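Local coordinates for SusD superfamily protein (Bacteroides fragilis NCTC 9343, PDB 3NQP), which probably binds glycans at the bacterial outer membrane and passes them on for uptake, at residues 285-290 with 303-308; 308-313 with 368-373. One frame throughout, in Å; residues are numbered along the deposited sequence.

Both interactions fall in the SusD family region, on the same side of the chain's centre, their own centres about 10 Å apart. Interaction 1 comes first along the chain and lies wholly within the long irregular loop between strand 265-269 and helix 321-325. Interaction 2 starts where it ends, at the shared Asp308, and ties the next turn of that loop to residues 368-373, which contain strand 371-372 of a small antiparallel hairpin. Asp305 of interaction 1 also bonds to the backbone N of Gln310 in interaction 2. With almost no regular structure in the loop, its path here appears to be held largely by these side-chain bonds and turns.

Interaction 1 of 2, residues 285-290 with 303-308; sequences YNVGTG and FGDALD
Tyr285 OH donates to Asp305 OD1 at 2.7 Å, on the lone pair of that oxygen turned away from OD2, and at the same time accepts from Leu307 N at 2.9 Å with an N-H...O angle of 155°. The acceptor and donor both belong to a type I beta turn, Asp305 to Asp308, closed by the backbone bond from Asp308 N to Asp305 O, so one phenol hydroxyl fastens 285-290 to a turn further along the same irregular loop of this SusD-family protein. The carboxylate has two more partners in the chain that follows: OD1 also accepts from Ile309 N and OD2 from Gln310 N, which should restrain the turn of the carboxylate. Its plane stands 74° from the tyrosine ring.

Further out the contact becomes apolar. Phe303 presents its edge to one face of Tyr285 in a T-shaped stack, with the planes at 89° and the centroids 5.1 Å apart; CE1 is the atom that reaches in, 3.6 Å from Tyr285 CE1. Phe303 also lays a ring face against Ala306 CB, and the ring packs on Ile339 and Ser341 of strand 338-344 as well. Leu307 lies along the edge of the tyrosine ring, its CD1 3.8 Å from Tyr285 CE1. Beside the carboxylate, the CG2 branch of Val287 touches Asp305 CG at 4.1 Å.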
# COMPACT_ATOMS: atom_id res chain seq x y z
N TYR A 285 -12.06 -8.03 -16.33
CA TYR A 285 -12.61 -9.18 -16.98
C TYR A 285 -11.97 -9.26 -18.40
O TYR A 285 -11.38 -8.27 -18.92
CB TYR A 285 -14.13 -9.10 -17.05
CG TYR A 285 -14.57 -7.78 -17.63
CD1 TYR A 285 -14.68 -6.66 -16.82
CD2 TYR A 285 -14.81 -7.64 -18.98
CE1 TYR A 285 -15.04 -5.42 -17.33
CE2 TYR A 285 -15.20 -6.38 -19.52
CZ TYR A 285 -15.29 -5.28 -18.69
OH TYR A 285 -15.62 -4.04 -19.20
N ASN A 286 -12.07 -10.43 -18.99
CA ASN A 286 -11.53 -10.73 -20.30
C ASN A 286 -12.67 -10.71 -21.32
O ASN A 286 -13.43 -11.66 -21.42
CB ASN A 286 -10.94 -12.14 -20.24
CG ASN A 286 -10.08 -12.50 -21.44
OD1 ASN A 286 -10.38 -12.16 -22.57
ND2 ASN A 286 -8.98 -13.22 -21.19
N VAL A 287 -12.75 -9.68 -22.14
CA VAL A 287 -13.85 -9.61 -23.14
C VAL A 287 -13.73 -10.72 -24.19
O VAL A 287 -14.73 -11.30 -24.61
CB VAL A 287 -13.89 -8.25 -23.80
CG1 VAL A 287 -14.77 -8.27 -25.07
CG2 VAL A 287 -14.45 -7.24 -22.81
N GLY A 288 -12.51 -11.06 -24.55
CA GLY A 288 -12.23 -12.11 -25.52
C GLY A 288 -12.80 -13.48 -25.17
O GLY A 288 -13.40 -14.14 -26.02
N THR A 289 -12.58 -13.92 -23.94
CA THR A 289 -12.83 -15.32 -23.59
C THR A 289 -13.55 -15.55 -22.27
O THR A 289 -13.91 -16.67 -21.94
CB THR A 289 -11.50 -16.08 -23.54
OG1 THR A 289 -10.66 -15.54 -22.50
CG2 THR A 289 -10.75 -16.00 -24.91
N GLY A 290 -13.78 -14.49 -21.50
CA GLY A 290 -14.37 -14.62 -20.17
C GLY A 290 -15.87 -14.62 -20.15
O GLY A 290 -16.50 -14.29 -21.13
N PHE A 303 -23.93 -7.21 -19.40
CA PHE A 303 -22.70 -6.55 -18.94
C PHE A 303 -21.80 -6.09 -20.11
O PHE A 303 -21.37 -4.95 -20.16
CB PHE A 303 -21.96 -7.52 -18.00
CG PHE A 303 -20.82 -6.90 -17.25
CD1 PHE A 303 -19.61 -6.70 -17.85
CD2 PHE A 303 -21.00 -6.46 -15.95
CE1 PHE A 303 -18.54 -6.14 -17.14
CE2 PHE A 303 -19.96 -5.87 -15.26
CZ PHE A 303 -18.72 -5.73 -15.86
N GLY A 304 -21.51 -6.99 -21.06
CA GLY A 304 -20.72 -6.62 -22.22
C GLY A 304 -19.37 -6.04 -21.78
O GLY A 304 -18.71 -6.58 -20.89
N ASP A 305 -18.95 -4.95 -22.40
CA ASP A 305 -17.71 -4.30 -22.03
C ASP A 305 -18.05 -3.04 -21.25
O ASP A 305 -17.74 -1.92 -21.67
CB ASP A 305 -16.88 -3.93 -23.27
CG ASP A 305 -15.57 -3.29 -22.91
OD1 ASP A 305 -15.18 -3.33 -21.73
OD2 ASP A 305 -14.88 -2.80 -23.79
N ALA A 306 -18.68 -3.24 -20.09
CA ALA A 306 -19.24 -2.14 -19.30
C ALA A 306 -18.19 -1.12 -18.85
O ALA A 306 -18.51 0.01 -18.71
CB ALA A 306 -19.98 -2.71 -18.10
N LEU A 307 -16.94 -1.55 -18.62
CA LEU A 307 -15.85 -0.63 -18.21
C LEU A 307 -15.13 0.05 -19.36
O LEU A 307 -14.35 0.96 -19.13
CB LEU A 307 -14.82 -1.34 -17.35
CG LEU A 307 -15.38 -1.81 -16.00
CD1 LEU A 307 -14.24 -2.37 -15.15
CD2 LEU A 307 -16.17 -0.74 -15.21
N ASP A 308 -15.42 -0.35 -20.60
CA ASP A 308 -14.66 0.13 -21.75
C ASP A 308 -13.17 -0.18 -21.58
O ASP A 308 -12.30 0.70 -21.53
CB ASP A 308 -14.90 1.62 -22.03
CG ASP A 308 -14.49 2.03 -23.45
OD1 ASP A 308 -14.05 1.19 -24.27
OD2 ASP A 308 -14.61 3.22 -23.75

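Interaction 2 of 2, residues 308-313 with 368-373; sequences DIQNTG and QGARVY. With EDO (1,2-ethanediol), chain I.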
# COMPACT_ATOMS: atom_id res chain seq x y z
N ASP A 308 -15.42 -0.35 -20.60
CA ASP A 308 -14.66 0.13 -21.75
C ASP A 308 -13.17 -0.18 -21.58
O ASP A 308 -12.30 0.70 -21.53
CB ASP A 308 -14.90 1.62 -22.03
CG ASP A 308 -14.49 2.03 -23.45
OD1 ASP A 308 -14.05 1.19 -24.27
OD2 ASP A 308 -14.61 3.22 -23.75
N ILE A 309 -12.90 -1.47 -21.52
CA ILE A 309 -11.52 -1.92 -21.48
C ILE A 309 -11.18 -2.79 -22.71
O ILE A 309 -10.05 -3.23 -22.83
CB ILE A 309 -11.23 -2.69 -20.18
CG1 ILE A 309 -12.07 -3.93 -20.12
CG2 ILE A 309 -11.42 -1.77 -18.90
CD1 ILE A 309 -11.67 -5.02 -19.05
N GLN A 310 -12.12 -2.95 -23.65
CA GLN A 310 -11.91 -3.79 -24.83
C GLN A 310 -11.33 -5.14 -24.39
O GLN A 310 -11.79 -5.68 -23.39
CB GLN A 310 -11.02 -3.08 -25.84
CG GLN A 310 -11.40 -1.65 -26.15
CD GLN A 310 -10.72 -0.67 -25.26
OE1 GLN A 310 -9.50 -0.74 -25.05
NE2 GLN A 310 -11.51 0.26 -24.68
N ASN A 311 -10.35 -5.68 -25.11
CA ASN A 311 -9.76 -6.94 -24.73
C ASN A 311 -8.48 -6.82 -23.93
O ASN A 311 -7.64 -7.73 -23.99
CB ASN A 311 -9.52 -7.87 -25.93
CG ASN A 311 -9.39 -9.33 -25.49
OD1 ASN A 311 -9.97 -9.73 -24.46
ND2 ASN A 311 -8.61 -10.11 -26.23
N THR A 312 -8.34 -5.77 -23.14
CA THR A 312 -7.12 -5.49 -22.42
C THR A 312 -7.06 -6.14 -21.05
O THR A 312 -6.02 -6.04 -20.37
CB THR A 312 -6.90 -3.95 -22.26
OG1 THR A 312 -7.94 -3.40 -21.45
CG2 THR A 312 -6.90 -3.24 -23.61
N GLY A 313 -8.16 -6.77 -20.62
CA GLY A 313 -8.32 -7.21 -19.23
C GLY A 313 -8.33 -8.70 -18.99
O GLY A 313 -8.44 -9.51 -19.92
N GLN A 368 -7.40 6.95 -29.72
CA GLN A 368 -7.57 5.81 -30.61
C GLN A 368 -8.54 4.75 -30.07
O GLN A 368 -8.71 3.70 -30.68
CB GLN A 368 -6.21 5.16 -30.91
CG GLN A 368 -5.22 6.09 -31.65
CD GLN A 368 -4.67 7.27 -30.80
OE1 GLN A 368 -4.33 7.11 -29.61
NE2 GLN A 368 -4.61 8.46 -31.42
N GLY A 369 -9.18 5.01 -28.93
CA GLY A 369 -10.15 4.05 -28.39
C GLY A 369 -9.53 2.89 -27.62
O GLY A 369 -10.23 1.92 -27.30
N ALA A 370 -8.24 2.97 -27.28
CA ALA A 370 -7.62 1.93 -26.47
C ALA A 370 -7.51 2.30 -24.98
O ALA A 370 -7.06 3.38 -24.63
CB ALA A 370 -6.22 1.58 -27.03
N ARG A 371 -7.89 1.36 -24.13
CA ARG A 371 -7.72 1.46 -22.70
C ARG A 371 -6.22 1.44 -22.39
O ARG A 371 -5.51 0.56 -22.87
CB ARG A 371 -8.44 0.29 -22.03
CG ARG A 371 -8.14 0.06 -20.51
CD ARG A 371 -8.55 1.25 -19.65
NE ARG A 371 -9.97 1.55 -19.77
CZ ARG A 371 -10.56 2.55 -19.12
NH1 ARG A 371 -9.85 3.33 -18.33
NH2 ARG A 371 -11.85 2.77 -19.28
N VAL A 372 -5.77 2.43 -21.64
CA VAL A 372 -4.40 2.51 -21.18
C VAL A 372 -4.35 2.52 -19.66
O VAL A 372 -4.89 3.41 -19.03
CB VAL A 372 -3.70 3.77 -21.74
CG1 VAL A 372 -2.24 3.84 -21.27
CG2 VAL A 372 -3.71 3.81 -23.29
N TYR A 373 -3.73 1.52 -19.06
CA TYR A 373 -3.67 1.43 -17.58
C TYR A 373 -2.52 2.30 -17.02
O TYR A 373 -1.53 1.79 -16.53
CB TYR A 373 -3.54 -0.01 -17.13
CG TYR A 373 -4.74 -0.84 -17.54
CD1 TYR A 373 -5.96 -0.71 -16.88
CD2 TYR A 373 -4.68 -1.72 -18.59
CE1 TYR A 373 -7.08 -1.48 -17.26
CE2 TYR A 373 -5.77 -2.46 -18.98
CZ TYR A 373 -6.98 -2.33 -18.31
OH TYR A 373 -8.06 -3.08 -18.69
C1 EDO I . -11.66 4.52 -15.94
O1 EDO I . -12.73 4.12 -15.04
C2 EDO I . -11.97 5.76 -16.79
O2 EDO I . -12.80 5.40 -17.92
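Arg371, which has the most surface buried here, sends its guanidinium edge at the backbone of Asp308. NE and NH2 both donate to Asp308 O, at 3.0 Å from NE and 3.1 Å from NH2, side-on and from the same face of the carbonyl; the oxygen lies nearly in the guanidinium plane, but NE is tilted 31° from the carbonyl plane and NH2 sits higher above it. Bends at chi2 and chi3 bring the guanidinium to this oxygen. NH1 donates to the carbonyl of Ile362, so two backbone oxygens hold the group. NH2 has an incidental partner too, O2 of a 1,2-ethanediol probably from the crystallisation liquor.

The backbone N of Arg371 is taken by Gln310 OE1 at 2.8 Å, in a nearly straight bond (165°). Gln310 and Thr312 belong to a type II' beta turn, Ile309 to Thr312, packed against the hairpin strand 371-372, which pairs with strand 364-365. The chain of Gln310 is bent at chi2 (90°), which brings OE1 to Arg371 N; in the conformer of Asp308 described here, NE2 also gives to Asp308 OD1 from above the carboxylate plane.

Tyr373 has Arg371 CG 3.4 Å above one face of its ring, offset toward the rim, and reaches the turn with its hydroxyl, donating to Thr312 OG1 at 2.8 Å. Thr312 OG1 in turn donates to Ile309 O, on a lone pair in the carbonyl plane, where Thr312 N also bonds; at 2.5 Å this OG1-O distance is unusually short and its exact length doubtful. Tyr373 OH meanwhile lies 3.5 Å from Ile309 CB.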